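Tubulin-specific chaperone (Trypanosoma brucei, PDB 4B6W) probably binds alpha-tubulin and microtubule plus ends as tubulin-binding cofactor B, a chaperone of which this chain is the N-terminal ubiquitin-like domain. Local coordinates at residues 4-9 and 13-18; 33-36 and 41-44; 36-41 and 78-83; 48-51 and 55-58. One frame throughout, in Å; residues are numbered along the deposited sequence. Where two conformers were deposited one is given.

Interaction 1 of 4, residues 4-9 and 13-18; sequences KVSLTH and RMRVPE
The H9 imidazole meets selenomethionine M14 at a slant: in one of two modelled conformers, methyl CE lies 3.9 Å from H9 ND1, and the F38 ring stacks on H9. The R15 guanidinium, also modelled twice, has P17 CA over one face toward its rim, with S6 CB approaching obliquely. Between these groups the backbones pair as an antiparallel hairpin, the first two strands of the beta-grasp fold that defines ubiquitin-like domains. L7 and V16 form the hydrogen-bonded pair, with L7 N reaching V16 O at 2.8 Å and V16 N returning to L7 O at 2.7 Å, both in the carbonyl plane. Their side chains run alongside each other on one face of the sheet, with CB to CB at 4.0 Å; L7 is buried, where F38 and I78 also touch it. Toward the turn, water 1 takes over: H9 N donates to it at 2.8 Å, and it probably donates to M14 O. At the other end, K4 and E18 meet through their aliphatic parts, K4 CD against E18 CG at 3.7 Å. K4 NZ and E18 OE2, 4.1 Å apart, are too distant for a salt bridge; K4 NZ also makes a long, weak ion pair with E75.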
loop_
_atom_site.group_PDB
_atom_site.type_symbol
_atom_site.label_atom_id
_atom_site.label_comp_id
_atom_site.label_asym_id
_atom_site.label_seq_id
_atom_site.Cartn_x
_atom_site.Cartn_y
_atom_site.Cartn_z
ATOM N N LYS A 4 -0.238 10.098 -5.943
ATOM C CA LYS A 4 0.618 9.259 -6.761
ATOM C C LYS A 4 1.607 8.563 -5.834
ATOM O O LYS A 4 2.394 9.239 -5.175
ATOM C CB LYS A 4 1.399 10.118 -7.770
ATOM C CG LYS A 4 2.189 9.315 -8.803
ATOM C CD LYS A 4 2.952 10.240 -9.778
ATOM C CE LYS A 4 4.294 10.656 -9.209
ATOM N NZ LYS A 4 5.337 10.752 -10.255
ATOM N N VAL A 5 1.566 7.227 -5.772
ATOM C CA VAL A 5 2.506 6.455 -4.951
ATOM C C VAL A 5 3.155 5.332 -5.771
ATOM O O VAL A 5 2.749 5.043 -6.892
ATOM C CB VAL A 5 1.805 5.874 -3.679
ATOM C CG1 VAL A 5 1.250 6.982 -2.872
ATOM C CG2 VAL A 5 0.665 4.890 -4.038
ATOM N N SER A 6 4.190 4.707 -5.219
ATOM C CA SER A 6 4.703 3.483 -5.829
ATOM C C SER A 6 4.429 2.274 -4.936
ATOM O O SER A 6 4.119 2.404 -3.777
ATOM C CB SER A 6 6.191 3.598 -6.200
ATOM O OG SER A 6 6.937 4.154 -5.152
ATOM N N LEU A 7 4.515 1.083 -5.498
ATOM C CA LEU A 7 4.247 -0.121 -4.732
ATOM C C LEU A 7 5.474 -0.980 -4.801
ATOM O O LEU A 7 6.051 -1.175 -5.894
ATOM C CB LEU A 7 3.078 -0.904 -5.293
ATOM C CG LEU A 7 1.707 -0.269 -5.420
ATOM C CD1 LEU A 7 0.748 -1.250 -6.126
ATOM C CD2 LEU A 7 1.187 0.111 -4.058
ATOM N N THR A 8 5.846 -1.485 -3.626
ATOM C CA THR A 8 6.885 -2.470 -3.458
ATOM C C THR A 8 6.263 -3.703 -2.769
ATOM O O THR A 8 5.152 -3.640 -2.265
ATOM C CB THR A 8 8.040 -1.909 -2.619
ATOM O OG1 THR A 8 7.537 -1.509 -1.332
ATOM C CG2 THR A 8 8.680 -0.704 -3.307
ATOM N N HIS A 9 6.999 -4.810 -2.754
ATOM C CA HIS A 9 6.474 -6.084 -2.277
ATOM C C HIS A 9 7.527 -6.832 -1.486
ATOM O O HIS A 9 8.579 -7.086 -2.008
ATOM C CB HIS A 9 6.043 -6.941 -3.482
ATOM C CG HIS A 9 5.314 -8.188 -3.088
ATOM N ND1 HIS A 9 5.654 -9.437 -3.568
ATOM C CD2 HIS A 9 4.270 -8.380 -2.242
ATOM C CE1 HIS A 9 4.846 -10.339 -3.033
ATOM N NE2 HIS A 9 4.010 -9.726 -2.211
ATOM N N ARG A 13 10.998 -8.920 -6.223
ATOM C CA ARG A 13 11.695 -7.755 -6.733
ATOM C C ARG A 13 10.767 -6.779 -7.517
ATOM O O ARG A 13 11.186 -5.669 -7.845
ATOM C CB ARG A 13 12.925 -8.178 -7.560
ATOM C CG ARG A 13 12.590 -9.024 -8.760
ATOM C CD ARG A 13 13.827 -9.406 -9.531
ATOM N NE ARG A 13 14.445 -10.625 -9.030
ATOM C CZ ARG A 13 15.549 -11.150 -9.551
ATOM N NH1 ARG A 13 16.157 -10.546 -10.562
ATOM N NH2 ARG A 13 16.059 -12.274 -9.059
HETATM N N MSE A 14 9.525 -7.237 -7.728
HETATM C CA MSE A 14 8.477 -6.484 -8.409
HETATM C C MSE A 14 8.242 -5.151 -7.684
HETATM O O MSE A 14 8.151 -5.082 -6.465
HETATM C CB MSE A 14 7.134 -7.263 -8.481
HETATM C CG MSE A 14 7.142 -8.680 -9.113
HETATM SE SE MSE A 14 5.337 -9.541 -9.238
HETATM C CE MSE A 14 5.148 -10.198 -7.385
ATOM N N ARG A 15 8.370 -3.797 -8.668
ATOM C CA ARG A 15 7.963 -2.524 -8.145
ATOM C C ARG A 15 6.950 -1.974 -9.123
ATOM O O ARG A 15 7.114 -2.133 -10.332
ATOM C CB ARG A 15 9.196 -1.649 -8.069
ATOM C CG ARG A 15 8.936 -0.237 -7.653
ATOM C CD ARG A 15 10.248 0.479 -7.348
ATOM N NE ARG A 15 10.064 1.915 -7.478
ATOM C CZ ARG A 15 10.200 2.593 -8.608
ATOM N NH1 ARG A 15 10.562 1.979 -9.732
ATOM N NH2 ARG A 15 9.989 3.903 -8.605
ATOM N N VAL A 16 5.890 -1.357 -8.625
ATOM C CA VAL A 16 4.983 -0.595 -9.501
ATOM C C VAL A 16 5.261 0.910 -9.289
ATOM O O VAL A 16 4.980 1.454 -8.232
ATOM C CB VAL A 16 3.510 -0.931 -9.228
ATOM C CG1 VAL A 16 2.579 -0.165 -10.201
ATOM C CG2 VAL A 16 3.290 -2.447 -9.306
ATOM N N PRO A 17 5.833 1.587 -10.303
ATOM C CA PRO A 17 6.405 2.919 -10.062
ATOM C C PRO A 17 5.433 4.062 -9.875
ATOM O O PRO A 17 5.799 5.046 -9.211
ATOM C CB PRO A 17 7.240 3.172 -11.308
ATOM C CG PRO A 17 7.386 1.809 -11.947
ATOM C CD PRO A 17 6.120 1.132 -11.663
ATOM N N GLU A 18 4.230 3.955 -10.436
ATOM C CA GLU A 18 3.272 5.045 -10.391
ATOM C C GLU A 18 1.900 4.477 -10.154
ATOM O O GLU A 18 1.430 3.691 -10.952
ATOM C CB GLU A 18 3.234 5.739 -11.744
ATOM C CG GLU A 18 3.696 7.161 -11.771
ATOM C CD GLU A 18 2.986 7.974 -12.833
ATOM O OE1 GLU A 18 1.742 7.851 -12.971
ATOM O OE2 GLU A 18 3.675 8.768 -13.489
HETATM O O HOH W 1 9.387 -5.115 -4.224
#

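Interaction 2 of 4, residues 33-36 and 41-44; sequences NVFT and PPEY
The turn that follows the helix of a beta-grasp domain is illustrated here by F35, late in helix 27-35, and the P41-P42 pair leading into the 3-10 segment 42-43; ubiquitin likewise carries two successive prolines after its helix. The contact is small and apolar. F35 CD2 serves both prolines: it lies 3.9 Å from P42 CD, which comes in obliquely to the ring, and 4.2 Å from P41 CA, which sits at the ring edge, near its plane. With CG anti to the backbone N (chi1 178°), the phenyl group leans from the helix toward the prolines, and one corner of it does the touching.

Each side is held in shape by its own bonds. In segment 33-36, N33 O accepts twice, from T36 N at 3.0 Å and from T36 OG1 at 2.6 Å, the hydroxyl lying in the carbonyl plane. T36 thus folds back so that its amide and its hydroxyl both reach the one carbonyl oxygen. In segment 41-44, Y44 N donates to P41 O at 2.8 Å, closing the short turn, while P41 CG lies in the plane of the Y44 ring, at its edge.

Beyond this surface contact, P42 also rests on K31 and E32, one turn back in helix 27-35; N33 OD1 is bonded to Y21 OH and K19 NZ of strand 15-22; and the Y44 backbone pairs with L83, just after strand 77-82.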
loop_
_atom_site.group_PDB
_atom_site.type_symbol
_atom_site.label_atom_id
_atom_site.label_comp_id
_atom_site.label_asym_id
_atom_site.label_seq_id
_atom_site.Cartn_x
_atom_site.Cartn_y
_atom_site.Cartn_z
ATOM N N ASN A 33 -6.958 -3.682 -5.473
ATOM C CA ASN A 33 -6.197 -3.184 -6.605
ATOM C C ASN A 33 -4.757 -3.668 -6.643
ATOM O O ASN A 33 -4.268 -4.088 -7.688
ATOM C CB ASN A 33 -6.188 -1.668 -6.611
ATOM C CG ASN A 33 -5.549 -1.131 -7.833
ATOM O OD1 ASN A 33 -4.423 -0.612 -7.785
ATOM N ND2 ASN A 33 -6.216 -1.312 -8.964
ATOM N N VAL A 34 -4.108 -3.641 -5.490
ATOM C CA VAL A 34 -2.749 -4.167 -5.317
ATOM C C VAL A 34 -2.629 -5.626 -5.772
ATOM O O VAL A 34 -1.624 -6.017 -6.354
ATOM C CB VAL A 34 -2.252 -3.988 -3.862
ATOM C CG1 VAL A 34 -0.923 -4.688 -3.656
ATOM C CG2 VAL A 34 -2.089 -2.518 -3.550
ATOM N N PHE A 35 -3.676 -6.417 -5.535
ATOM C CA PHE A 35 -3.727 -7.823 -5.980
ATOM C C PHE A 35 -3.533 -7.973 -7.485
ATOM O O PHE A 35 -2.976 -8.963 -7.943
ATOM C CB PHE A 35 -5.061 -8.456 -5.562
ATOM C CG PHE A 35 -5.232 -9.888 -6.010
ATOM C CD1 PHE A 35 -5.735 -10.180 -7.280
ATOM C CD2 PHE A 35 -4.906 -10.930 -5.165
ATOM C CE1 PHE A 35 -5.908 -11.508 -7.715
ATOM C CE2 PHE A 35 -5.077 -12.270 -5.573
ATOM C CZ PHE A 35 -5.586 -12.558 -6.859
ATOM N N THR A 36 -3.987 -6.984 -8.252
ATOM C CA THR A 36 -3.805 -7.001 -9.724
ATOM C C THR A 36 -2.300 -6.977 -10.134
ATOM O O THR A 36 -1.941 -7.448 -11.203
ATOM C CB THR A 36 -4.649 -5.889 -10.452
ATOM O OG1 THR A 36 -4.118 -4.594 -10.209
ATOM C CG2 THR A 36 -6.084 -5.898 -9.955
ATOM N N PRO A 41 -3.141 -12.888 -1.819
ATOM C CA PRO A 41 -4.503 -12.601 -1.356
ATOM C C PRO A 41 -4.507 -11.447 -0.338
ATOM O O PRO A 41 -3.662 -11.402 0.532
ATOM C CB PRO A 41 -4.953 -13.904 -0.691
ATOM C CG PRO A 41 -4.026 -14.951 -1.189
ATOM C CD PRO A 41 -2.727 -14.268 -1.508
ATOM N N PRO A 42 -5.449 -10.510 -0.470
ATOM C CA PRO A 42 -5.536 -9.354 0.420
ATOM C C PRO A 42 -5.663 -9.675 1.916
ATOM O O PRO A 42 -5.258 -8.864 2.754
ATOM C CB PRO A 42 -6.787 -8.636 -0.087
ATOM C CG PRO A 42 -6.835 -9.000 -1.530
ATOM C CD PRO A 42 -6.433 -10.419 -1.567
ATOM N N GLU A 43 -6.228 -10.834 2.229
ATOM C CA GLU A 43 -6.304 -11.301 3.607
ATOM C C GLU A 43 -4.898 -11.582 4.182
ATOM O O GLU A 43 -4.731 -11.653 5.398
ATOM C CB GLU A 43 -7.222 -12.533 3.709
ATOM C CG GLU A 43 -6.930 -13.682 2.714
ATOM C CD GLU A 43 -7.672 -13.575 1.363
ATOM O OE1 GLU A 43 -7.864 -12.453 0.833
ATOM O OE2 GLU A 43 -8.045 -14.644 0.825
ATOM N N TYR A 44 -3.899 -11.724 3.310
ATOM C CA TYR A 44 -2.516 -11.989 3.719
ATOM C C TYR A 44 -1.572 -10.838 3.398
ATOM O O TYR A 44 -0.367 -11.044 3.231
ATOM C CB TYR A 44 -2.021 -13.273 3.047
ATOM C CG TYR A 44 -2.737 -14.491 3.540
ATOM C CD1 TYR A 44 -2.632 -14.893 4.868
ATOM C CD2 TYR A 44 -3.542 -15.241 2.686
ATOM C CE1 TYR A 44 -3.325 -16.035 5.336
ATOM C CE2 TYR A 44 -4.226 -16.365 3.135
ATOM C CZ TYR A 44 -4.112 -16.753 4.454
ATOM O OH TYR A 44 -4.793 -17.879 4.878
#

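Interaction 3 of 4, residues 36-41 and 78-83; sequences THFATP and IHVVDL
T40 OG1 donates to D82 OD2 at 2.6 Å, a short bond between a buried threonine in the loop after helix 27-35 and an aspartate at the end of strand 77-82. The hydroxyl does not lie in the carboxylate plane but meets OD2 from above it, 53° out. Methyl CG2 of the same threonine comes alongside, 3.5 Å from OD2, so both branches of T40 bear on the carboxylate. D82 CG stands anti to the residue's backbone N (chi1 -170°), which carries the acid across to the loop. Deeper in, F38 and V80 supply the apolar half: V80 CG2 approaches the edge of the phenyl ring, near its plane, and is 4.1 Å from F38 CD2.

The second shell fixes the partners. D82 OD1 accepts from Q84 N and D82 N is bonded to S10 OG, so the carboxylate and its strand are both tied down; H9 NE2 is hydrogen-bonded to T40 OG1, with a weaker link to D82 OD2. These polar neighbours probably favour a charged carboxylate. On the loop side, H37 CB lies 4.2 Å above one face of the F38 ring, toward its rim, while L7 and V16 pack against the phenyl group from the sheet.

Strand 77-82 is the middle strand of the mixed five-stranded sheet, and the loop leaving the helix lies over its end, as expected of the ubiquitin-like beta-grasp fold.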
loop_
_atom_site.group_PDB
_atom_site.type_symbol
_atom_site.label_atom_id
_atom_site.label_comp_id
_atom_site.label_asym_id
_atom_site.label_seq_id
_atom_site.Cartn_x
_atom_site.Cartn_y
_atom_site.Cartn_z
ATOM N N THR A 36 -3.987 -6.984 -8.252
ATOM C CA THR A 36 -3.805 -7.001 -9.724
ATOM C C THR A 36 -2.300 -6.977 -10.134
ATOM O O THR A 36 -1.941 -7.448 -11.203
ATOM C CB THR A 36 -4.649 -5.889 -10.452
ATOM O OG1 THR A 36 -4.118 -4.594 -10.209
ATOM C CG2 THR A 36 -6.084 -5.898 -9.955
ATOM N N HIS A 37 -1.435 -6.480 -9.257
ATOM C CA HIS A 37 0.006 -6.441 -9.521
ATOM C C HIS A 37 0.807 -7.559 -8.849
ATOM O O HIS A 37 1.673 -8.133 -9.469
ATOM C CB HIS A 37 0.591 -5.084 -9.083
ATOM C CG HIS A 37 -0.047 -3.905 -9.755
ATOM N ND1 HIS A 37 0.177 -3.589 -11.077
ATOM C CD2 HIS A 37 -0.924 -2.985 -9.289
ATOM C CE1 HIS A 37 -0.518 -2.508 -11.387
ATOM N NE2 HIS A 37 -1.191 -2.119 -10.318
ATOM N N PHE A 38 0.539 -7.847 -7.584
ATOM C CA PHE A 38 1.367 -8.805 -6.850
ATOM C C PHE A 38 0.720 -10.174 -6.585
ATOM O O PHE A 38 1.429 -11.204 -6.573
ATOM C CB PHE A 38 1.920 -8.171 -5.575
ATOM C CG PHE A 38 2.773 -6.951 -5.840
ATOM C CD1 PHE A 38 3.680 -6.914 -6.896
ATOM C CD2 PHE A 38 2.675 -5.849 -5.056
ATOM C CE1 PHE A 38 4.463 -5.753 -7.147
ATOM C CE2 PHE A 38 3.465 -4.726 -5.309
ATOM C CZ PHE A 38 4.357 -4.700 -6.361
ATOM N N ALA A 39 -0.598 -10.203 -6.419
ATOM C CA ALA A 39 -1.342 -11.470 -6.389
ATOM C C ALA A 39 -1.137 -12.251 -5.094
ATOM O O ALA A 39 -1.248 -13.460 -5.099
ATOM C CB ALA A 39 -1.005 -12.367 -7.631
ATOM N N THR A 40 -0.806 -11.539 -4.010
ATOM C CA THR A 40 -0.984 -12.025 -2.636
ATOM C C THR A 40 -2.462 -11.855 -2.360
ATOM O O THR A 40 -2.988 -10.776 -2.630
ATOM C CB THR A 40 -0.232 -11.136 -1.579
ATOM O OG1 THR A 40 1.158 -11.056 -1.899
ATOM C CG2 THR A 40 -0.378 -11.718 -0.150
ATOM N N PRO A 41 -3.141 -12.888 -1.819
ATOM C CA PRO A 41 -4.503 -12.601 -1.356
ATOM C C PRO A 41 -4.507 -11.447 -0.338
ATOM O O PRO A 41 -3.662 -11.402 0.532
ATOM C CB PRO A 41 -4.953 -13.904 -0.691
ATOM C CG PRO A 41 -4.026 -14.951 -1.189
ATOM C CD PRO A 41 -2.727 -14.268 -1.508
ATOM N N ILE A 78 3.841 2.596 -0.823
ATOM C CA ILE A 78 3.061 1.608 -0.102
ATOM C C ILE A 78 3.808 0.294 -0.301
ATOM O O ILE A 78 3.947 -0.178 -1.453
ATOM C CB ILE A 78 1.631 1.481 -0.636
ATOM C CG1 ILE A 78 0.772 2.690 -0.239
ATOM C CG2 ILE A 78 0.976 0.219 -0.081
ATOM C CD1 ILE A 78 -0.620 2.678 -0.816
ATOM N N HIS A 79 4.313 -0.273 0.803
ATOM C CA HIS A 79 5.072 -1.527 0.768
ATOM C C HIS A 79 4.160 -2.657 1.210
ATOM O O HIS A 79 3.526 -2.583 2.261
ATOM C CB HIS A 79 6.310 -1.423 1.653
ATOM C CG HIS A 79 7.095 -2.691 1.761
ATOM N ND1 HIS A 79 7.757 -3.253 0.686
ATOM C CD2 HIS A 79 7.353 -3.495 2.828
ATOM C CE1 HIS A 79 8.388 -4.345 1.085
ATOM N NE2 HIS A 79 8.162 -4.515 2.379
ATOM N N VAL A 80 4.068 -3.693 0.383
ATOM C CA VAL A 80 3.175 -4.814 0.661
ATOM C C VAL A 80 3.915 -5.957 1.392
ATOM O O VAL A 80 4.804 -6.592 0.820
ATOM C CB VAL A 80 2.524 -5.320 -0.661
ATOM C CG1 VAL A 80 1.575 -6.467 -0.403
ATOM C CG2 VAL A 80 1.822 -4.156 -1.372
ATOM N N VAL A 81 3.550 -6.207 2.649
ATOM C CA VAL A 81 4.149 -7.282 3.394
ATOM C C VAL A 81 3.292 -8.536 3.207
ATOM O O VAL A 81 2.101 -8.522 3.447
ATOM C CB VAL A 81 4.333 -6.935 4.888
ATOM C CG1 VAL A 81 5.162 -8.030 5.569
ATOM C CG2 VAL A 81 4.997 -5.580 5.043
ATOM N N ASP A 82 3.924 -9.601 2.734
ATOM C CA ASP A 82 3.259 -10.823 2.335
ATOM C C ASP A 82 3.303 -11.809 3.499
ATOM O O ASP A 82 4.391 -12.256 3.898
ATOM C CB ASP A 82 3.952 -11.423 1.108
ATOM C CG ASP A 82 3.163 -12.580 0.479
ATOM O OD1 ASP A 82 2.765 -13.490 1.211
ATOM O OD2 ASP A 82 2.928 -12.584 -0.754
ATOM N N LEU A 83 2.125 -12.148 4.021
ATOM C CA LEU A 83 1.981 -13.088 5.143
ATOM C C LEU A 83 1.437 -14.486 4.754
ATOM O O LEU A 83 1.144 -15.298 5.644
ATOM C CB LEU A 83 1.044 -12.488 6.204
ATOM C CG LEU A 83 1.543 -11.321 7.064
ATOM C CD1 LEU A 83 1.802 -10.100 6.246
ATOM C CD2 LEU A 83 0.513 -11.016 8.171
#

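Interaction 4 of 4, residues 48-51 and 55-58; sequences QLID and ITIE
L49 and the bulged pair I57 and E58 form the tight part of this contact, a classic beta bulge in the hairpin of strands 45-50 and 56-58, at the outer edge of the beta-grasp sheet. L49 O accepts from I57 N at 2.8 Å, with a weak second bond from E58 N at 3.4 Å, so one carbonyl faces two successive amides. L49 N completes the set by donating to E58 O at 2.8 Å. The leucine side chain is buried, touching M61, C72 and I78, and its CD2 lies 4.3 Å from I57 CB.

D51 closes the turn end. D51 N donates to I55 O at 2.9 Å, and I55 N returns to D51 OD1 at 2.9 Å, meeting that oxygen from above the carboxylate plane, 43° out. With CG held between the backbone N and the carbonyl carbon (chi1 84°), the carboxylate curls over the turn, where OD1 also accepts from R53 N in an Asx turn. D51 is itself buried, and F76 packs on it.

The loose side is different in kind. I55, T56 and I57 are exposed, though I57 still lays its CB by L49 and its CD1 against D51 CB, 4.1 Å away. The E58 side chain starts on the L49 face, but its carboxylate turns off to N60, whose N bonds OE2. On this side the side chains add a polar bond of their own: the extended Q48 side chain crosses T56 at about a right angle, and its NE2 donates to T56 OG1 at 2.8 Å, the hydroxyl oxygen in the amide plane but the N-H bent to 141°.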
loop_
_atom_site.group_PDB
_atom_site.type_symbol
_atom_site.label_atom_id
_atom_site.label_comp_id
_atom_site.label_asym_id
_atom_site.label_seq_id
_atom_site.Cartn_x
_atom_site.Cartn_y
_atom_site.Cartn_z
ATOM N N GLN A 48 2.365 -1.187 4.582
ATOM C CA GLN A 48 3.269 -0.285 5.287
ATOM C C GLN A 48 3.371 1.024 4.470
ATOM O O GLN A 48 3.661 0.972 3.284
ATOM C CB GLN A 48 4.663 -0.956 5.377
ATOM C CG GLN A 48 5.733 -0.127 6.091
ATOM C CD GLN A 48 7.099 -0.753 6.028
ATOM O OE1 GLN A 48 7.291 -1.823 5.451
ATOM N NE2 GLN A 48 8.076 -0.074 6.610
ATOM N N LEU A 49 3.143 2.176 5.084
ATOM C CA LEU A 49 3.224 3.451 4.369
ATOM C C LEU A 49 4.581 4.028 4.730
ATOM O O LEU A 49 4.905 4.198 5.914
ATOM C CB LEU A 49 2.086 4.421 4.755
ATOM C CG LEU A 49 1.994 5.734 3.941
ATOM C CD1 LEU A 49 1.728 5.459 2.463
ATOM C CD2 LEU A 49 0.982 6.751 4.538
ATOM N N ILE A 50 5.395 4.259 3.694
ATOM C CA ILE A 50 6.713 4.838 3.838
ATOM C C ILE A 50 6.689 6.191 3.142
ATOM O O ILE A 50 6.179 6.319 2.055
ATOM C CB ILE A 50 7.787 3.935 3.209
ATOM C CG1 ILE A 50 7.709 2.504 3.785
ATOM C CG2 ILE A 50 9.203 4.514 3.444
ATOM C CD1 ILE A 50 8.300 1.399 2.859
ATOM N N ASP A 51 7.222 7.227 3.760
ATOM C CA ASP A 51 7.327 8.481 3.030
ATOM C C ASP A 51 8.486 8.466 2.017
ATOM O O ASP A 51 9.218 7.482 1.872
ATOM C CB ASP A 51 7.385 9.673 3.993
ATOM C CG ASP A 51 8.773 9.965 4.516
ATOM O OD1 ASP A 51 9.691 9.167 4.241
ATOM O OD2 ASP A 51 8.932 11.015 5.198
ATOM N N ILE A 55 11.080 7.008 5.585
ATOM C CA ILE A 55 10.644 6.907 6.967
ATOM C C ILE A 55 9.287 6.234 7.030
ATOM O O ILE A 55 8.375 6.597 6.323
ATOM C CB ILE A 55 10.603 8.316 7.625
ATOM C CG1 ILE A 55 12.011 8.945 7.556
ATOM C CG2 ILE A 55 10.049 8.252 9.079
ATOM C CD1 ILE A 55 12.153 10.269 8.240
ATOM N N THR A 56 9.150 5.238 7.884
ATOM C CA THR A 56 7.875 4.550 8.055
ATOM C C THR A 56 6.882 5.434 8.815
ATOM O O THR A 56 7.172 5.927 9.885
ATOM C CB THR A 56 8.087 3.208 8.772
ATOM O OG1 THR A 56 8.782 2.326 7.882
ATOM C CG2 THR A 56 6.772 2.573 9.169
ATOM N N ILE A 57 5.710 5.630 8.221
ATOM C CA ILE A 57 4.639 6.396 8.823
ATOM C C ILE A 57 3.675 5.452 9.547
ATOM O O ILE A 57 3.150 5.775 10.621
ATOM C CB ILE A 57 3.777 7.167 7.753
ATOM C CG1 ILE A 57 4.633 8.105 6.875
ATOM C CG2 ILE A 57 2.638 7.905 8.459
ATOM C CD1 ILE A 57 5.616 8.982 7.639
ATOM N N GLU A 58 3.389 4.323 8.914
ATOM C CA GLU A 58 2.498 3.323 9.500
ATOM C C GLU A 58 2.984 1.979 9.028
ATOM O O GLU A 58 3.149 1.746 7.820
ATOM C CB GLU A 58 1.048 3.536 9.045
ATOM C CG GLU A 58 0.055 2.471 9.541
ATOM C CD GLU A 58 0.119 2.190 11.058
ATOM O OE1 GLU A 58 0.051 3.132 11.898
ATOM O OE2 GLU A 58 0.238 0.998 11.414
#

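Interaction 3 is the buried contact and interaction 2 the surface one, yet their centres are only about 5 Å apart: they share T36 and P41, and V34 and V80 pack together beneath. Interactions 1 and 4 are partly buried hairpins of a single sheet, on either side of strand 77-82, which T8 reaches from interaction 1 and Q48 from interaction 4. Backbone bonds do most of the work in both hairpins, giving way to a water near the turn in interaction 1 and bulged in interaction 4. The two contacts of the loop after helix 27-35 use side chains instead: a proline-phenylalanine touch at the surface, and a threonine-aspartate bond with phenylalanine-valine packing inside. Interaction 4 is nested within the loop that interaction 3 closes.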